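Local coordinates for protein nitrite oxidoreductase subunit A (Kuenenia stuttgartiensis, PDB 7B04) that belongs to the molybdopterin oxidoreductase family and holds a molybdenum atom, two MD1 ligands and an iron/sulfur cluster, at residues L624-P629 / W882-V887. Numbering follows the deposited sequence.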
ATOM      1  N   LEU B 624       0.620  27.989  23.479  1.00 39.24           N
ATOM      2  CA  LEU B 624       1.546  28.929  22.850  1.00 41.89           C
ATOM      3  C   LEU B 624       1.646  30.155  23.741  1.00 47.61           C
ATOM      4  O   LEU B 624       0.835  31.079  23.671  1.00 48.94           O
ATOM      5  CB  LEU B 624       1.094  29.297  21.443  1.00 43.51           C
ATOM      6  CG  LEU B 624       1.847  30.436  20.739  1.00 41.14           C
ATOM      7  CD1 LEU B 624       3.345  30.187  20.697  1.00 37.43           C
ATOM      8  CD2 LEU B 624       1.309  30.639  19.335  1.00 40.44           C
ATOM      9  N   ILE B 625       2.657  30.154  24.600  1.00 45.68           N
ATOM     10  CA  ILE B 625       2.975  31.287  25.453  1.00 43.97           C
ATOM     11  C   ILE B 625       4.411  31.676  25.152  1.00 50.61           C
ATOM     12  O   ILE B 625       5.324  30.849  25.295  1.00 58.33           O
ATOM     13  CB  ILE B 625       2.812  30.957  26.944  1.00 35.67           C
ATOM     14  CG1 ILE B 625       1.451  30.315  27.223  1.00 39.13           C
ATOM     15  CG2 ILE B 625       3.001  32.216  27.785  1.00 41.93           C
ATOM     16  CD1 ILE B 625       1.403  29.578  28.539  1.00 42.22           C
ATOM     17  N   VAL B 626       4.616  32.923  24.746  1.00 40.49           N
ATOM     18  CA  VAL B 626       5.944  33.413  24.416  1.00 46.17           C
ATOM     19  C   VAL B 626       6.169  34.648  25.275  1.00 46.88           C
ATOM     20  O   VAL B 626       5.257  35.463  25.475  1.00 44.65           O
ATOM     21  CB  VAL B 626       6.139  33.713  22.913  1.00 50.16           C
ATOM     22  CG1 VAL B 626       5.281  34.876  22.464  1.00 50.44           C
ATOM     23  CG2 VAL B 626       7.600  33.996  22.626  1.00 47.48           C
ATOM     24  N   ASN B 627       7.387  34.779  25.795  1.00 51.46           N
ATOM     25  CA  ASN B 627       7.736  35.903  26.660  1.00 48.21           C
ATOM     26  C   ASN B 627       8.255  37.026  25.762  1.00 45.96           C
ATOM     27  O   ASN B 627       9.458  37.231  25.556  1.00 50.98           O
ATOM     28  CB  ASN B 627       8.723  35.463  27.727  1.00 45.19           C
ATOM     29  CG  ASN B 627       8.077  34.586  28.801  1.00 55.14           C
ATOM     30  OD1 ASN B 627       6.890  34.716  29.095  1.00 54.62           O
ATOM     31  ND2 ASN B 627       8.861  33.680  29.378  1.00 55.75           N
ATOM     32  N   THR B 628       7.288  37.759  25.214  1.00 45.82           N
ATOM     33  CA  THR B 628       7.571  38.808  24.261  1.00 52.84           C
ATOM     34  C   THR B 628       8.371  39.926  24.909  1.00 57.54           C
ATOM     35  O   THR B 628       8.161  40.245  26.085  1.00 55.41           O
ATOM     36  CB  THR B 628       6.280  39.394  23.702  1.00 51.09           C
ATOM     37  OG1 THR B 628       5.179  38.542  24.033  1.00 53.34           O
ATOM     38  CG2 THR B 628       6.401  39.503  22.270  1.00 51.81           C
ATOM     39  N   PRO B 629       9.344  40.498  24.199  1.00 57.49           N
ATOM     40  CA  PRO B 629       9.989  41.686  24.770  1.00 62.75           C
ATOM     41  C   PRO B 629       9.121  42.931  24.724  1.00 61.36           C
ATOM     42  O   PRO B 629       9.220  43.767  25.628  1.00 65.18           O
ATOM     43  CB  PRO B 629      11.242  41.850  23.908  1.00 49.18           C
ATOM     44  CG  PRO B 629      10.874  41.257  22.599  1.00 41.14           C
ATOM     45  CD  PRO B 629       9.964  40.096  22.910  1.00 51.57           C
ATOM     46  N   TRP B 882      11.933  28.418  18.817  1.00 42.43           N
ATOM     47  CA  TRP B 882      10.819  28.096  17.929  1.00 45.68           C
ATOM     48  C   TRP B 882       9.579  28.915  18.266  1.00 49.39           C
ATOM     49  O   TRP B 882       8.849  29.345  17.365  1.00 48.10           O
ATOM     50  CB  TRP B 882      10.520  26.601  18.000  1.00 38.90           C
ATOM     51  CG  TRP B 882      10.570  26.075  19.392  1.00 38.43           C
ATOM     52  CD1 TRP B 882       9.583  26.149  20.325  1.00 36.16           C
ATOM     53  CD2 TRP B 882      11.671  25.410  20.023  1.00 33.93           C
ATOM     54  NE1 TRP B 882       9.994  25.564  21.499  1.00 36.55           N
ATOM     55  CE2 TRP B 882      11.273  25.099  21.337  1.00 36.21           C
ATOM     56  CE3 TRP B 882      12.953  25.042  19.601  1.00 34.76           C
ATOM     57  CZ2 TRP B 882      12.109  24.439  22.235  1.00 35.86           C
ATOM     58  CZ3 TRP B 882      13.782  24.387  20.496  1.00 40.67           C
ATOM     59  CH2 TRP B 882      13.356  24.093  21.797  1.00 37.50           C
ATOM     60  N   GLU B 883       9.317  29.138  19.559  1.00 43.42           N
ATOM     61  CA  GLU B 883       8.145  29.922  19.940  1.00 40.65           C
ATOM     62  C   GLU B 883       8.295  31.381  19.532  1.00 45.99           C
ATOM     63  O   GLU B 883       7.293  32.052  19.257  1.00 42.10           O
ATOM     64  CB  GLU B 883       7.901  29.817  21.445  1.00 46.07           C
ATOM     65  CG  GLU B 883       7.765  28.395  21.946  1.00 45.73           C
ATOM     66  CD  GLU B 883       6.421  27.791  21.623  1.00 53.33           C
ATOM     67  OE1 GLU B 883       5.397  28.319  22.101  1.00 53.08           O
ATOM     68  OE2 GLU B 883       6.392  26.797  20.873  1.00 51.65           O
ATOM     69  N   ASP B 884       9.530  31.888  19.487  1.00 49.66           N
ATOM     70  CA  ASP B 884       9.750  33.241  18.988  1.00 40.76           C
ATOM     71  C   ASP B 884       9.482  33.308  17.491  1.00 40.48           C
ATOM     72  O   ASP B 884       8.820  34.236  17.012  1.00 43.59           O
ATOM     73  CB  ASP B 884      11.177  33.698  19.296  1.00 42.23           C
ATOM     74  CG  ASP B 884      11.424  33.893  20.781  1.00 45.35           C
ATOM     75  OD1 ASP B 884      10.469  34.229  21.508  1.00 46.75           O
ATOM     76  OD2 ASP B 884      12.579  33.716  21.221  1.00 41.60           O
ATOM     77  N   ARG B 885       9.985  32.324  16.740  1.00 44.43           N
ATOM     78  CA  ARG B 885       9.777  32.301  15.297  1.00 43.50           C
ATOM     79  C   ARG B 885       8.308  32.110  14.954  1.00 46.34           C
ATOM     80  O   ARG B 885       7.863  32.520  13.875  1.00 42.69           O
ATOM     81  CB  ARG B 885      10.601  31.177  14.668  1.00 41.23           C
ATOM     82  CG  ARG B 885      12.105  31.363  14.737  1.00 44.36           C
ATOM     83  CD  ARG B 885      12.827  30.139  14.184  1.00 43.88           C
ATOM     84  NE  ARG B 885      12.933  29.065  15.168  1.00 46.05           N
ATOM     85  CZ  ARG B 885      13.031  27.775  14.862  1.00 44.77           C
ATOM     86  NH1 ARG B 885      13.029  27.390  13.593  1.00 48.06           N
ATOM     87  NH2 ARG B 885      13.128  26.867  15.824  1.00 44.88           N
ATOM     88  N   THR B 886       7.549  31.483  15.855  1.00 44.88           N
ATOM     89  CA  THR B 886       6.142  31.208  15.596  1.00 41.81           C
ATOM     90  C   THR B 886       5.329  32.488  15.440  1.00 46.45           C
ATOM     91  O   THR B 886       4.373  32.525  14.655  1.00 47.70           O
ATOM     92  CB  THR B 886       5.571  30.352  16.729  1.00 45.37           C
ATOM     93  OG1 THR B 886       6.322  29.136  16.838  1.00 42.10           O
ATOM     94  CG2 THR B 886       4.119  30.021  16.469  1.00 46.17           C
ATOM     95  N   VAL B 887       5.696  33.549  16.159  1.00 53.97           N
ATOM     96  CA  VAL B 887       4.877  34.749  16.241  1.00 50.91           C
ATOM     97  C   VAL B 887       5.564  35.973  15.643  1.00 44.41           C
ATOM     98  O   VAL B 887       5.032  37.079  15.739  1.00 49.65           O
ATOM     99  CB  VAL B 887       4.439  35.026  17.693  1.00 43.97           C
ATOM    100  CG1 VAL B 887       3.512  33.926  18.185  1.00 41.22           C
ATOM    101  CG2 VAL B 887       5.651  35.142  18.598  1.00 48.00           C
TER
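Val626 and Val887 pass alongside each other, pointing opposite ways, and touch where Val626 CG1 lies 3.9 Å from Val887 CG2. The other methyl of Val626, CG2, is anti to the backbone N and lies over the first turn of the helix. There it meets the backbone O of Glu883 and Asp884 OD1. Leu624 also has CG anti to its N (chi1 171°), which carries its two methyls to the helix. Leu624 CD2 meets Thr886 CG2 and Val887 CG1 tip to tip, each at 4.1 Å. CD1 runs past the carboxylate of Glu883 on the OE1 side. Glu883 OE2 makes a weak hydrogen bond to His619 NE2. Strand 625-627 forms a two-stranded antiparallel hairpin with strand 633-635. The axes of strand 625-627 and helix 882-887 come within 8.4 Å and cross at 98°. No hydrogen bond joins the two segments. Methyl contacts and methyls set against the oxygens of Glu883 and Asp884 make up the packing. Val626 also touches Phe636, and Leu624 touches Ser1064. Thr886 OG1 makes a 2.6 Å hydrogen bond to Trp882 O, coming from above the carbonyl plane. The backbone N of Thr886 also donates to this oxygen.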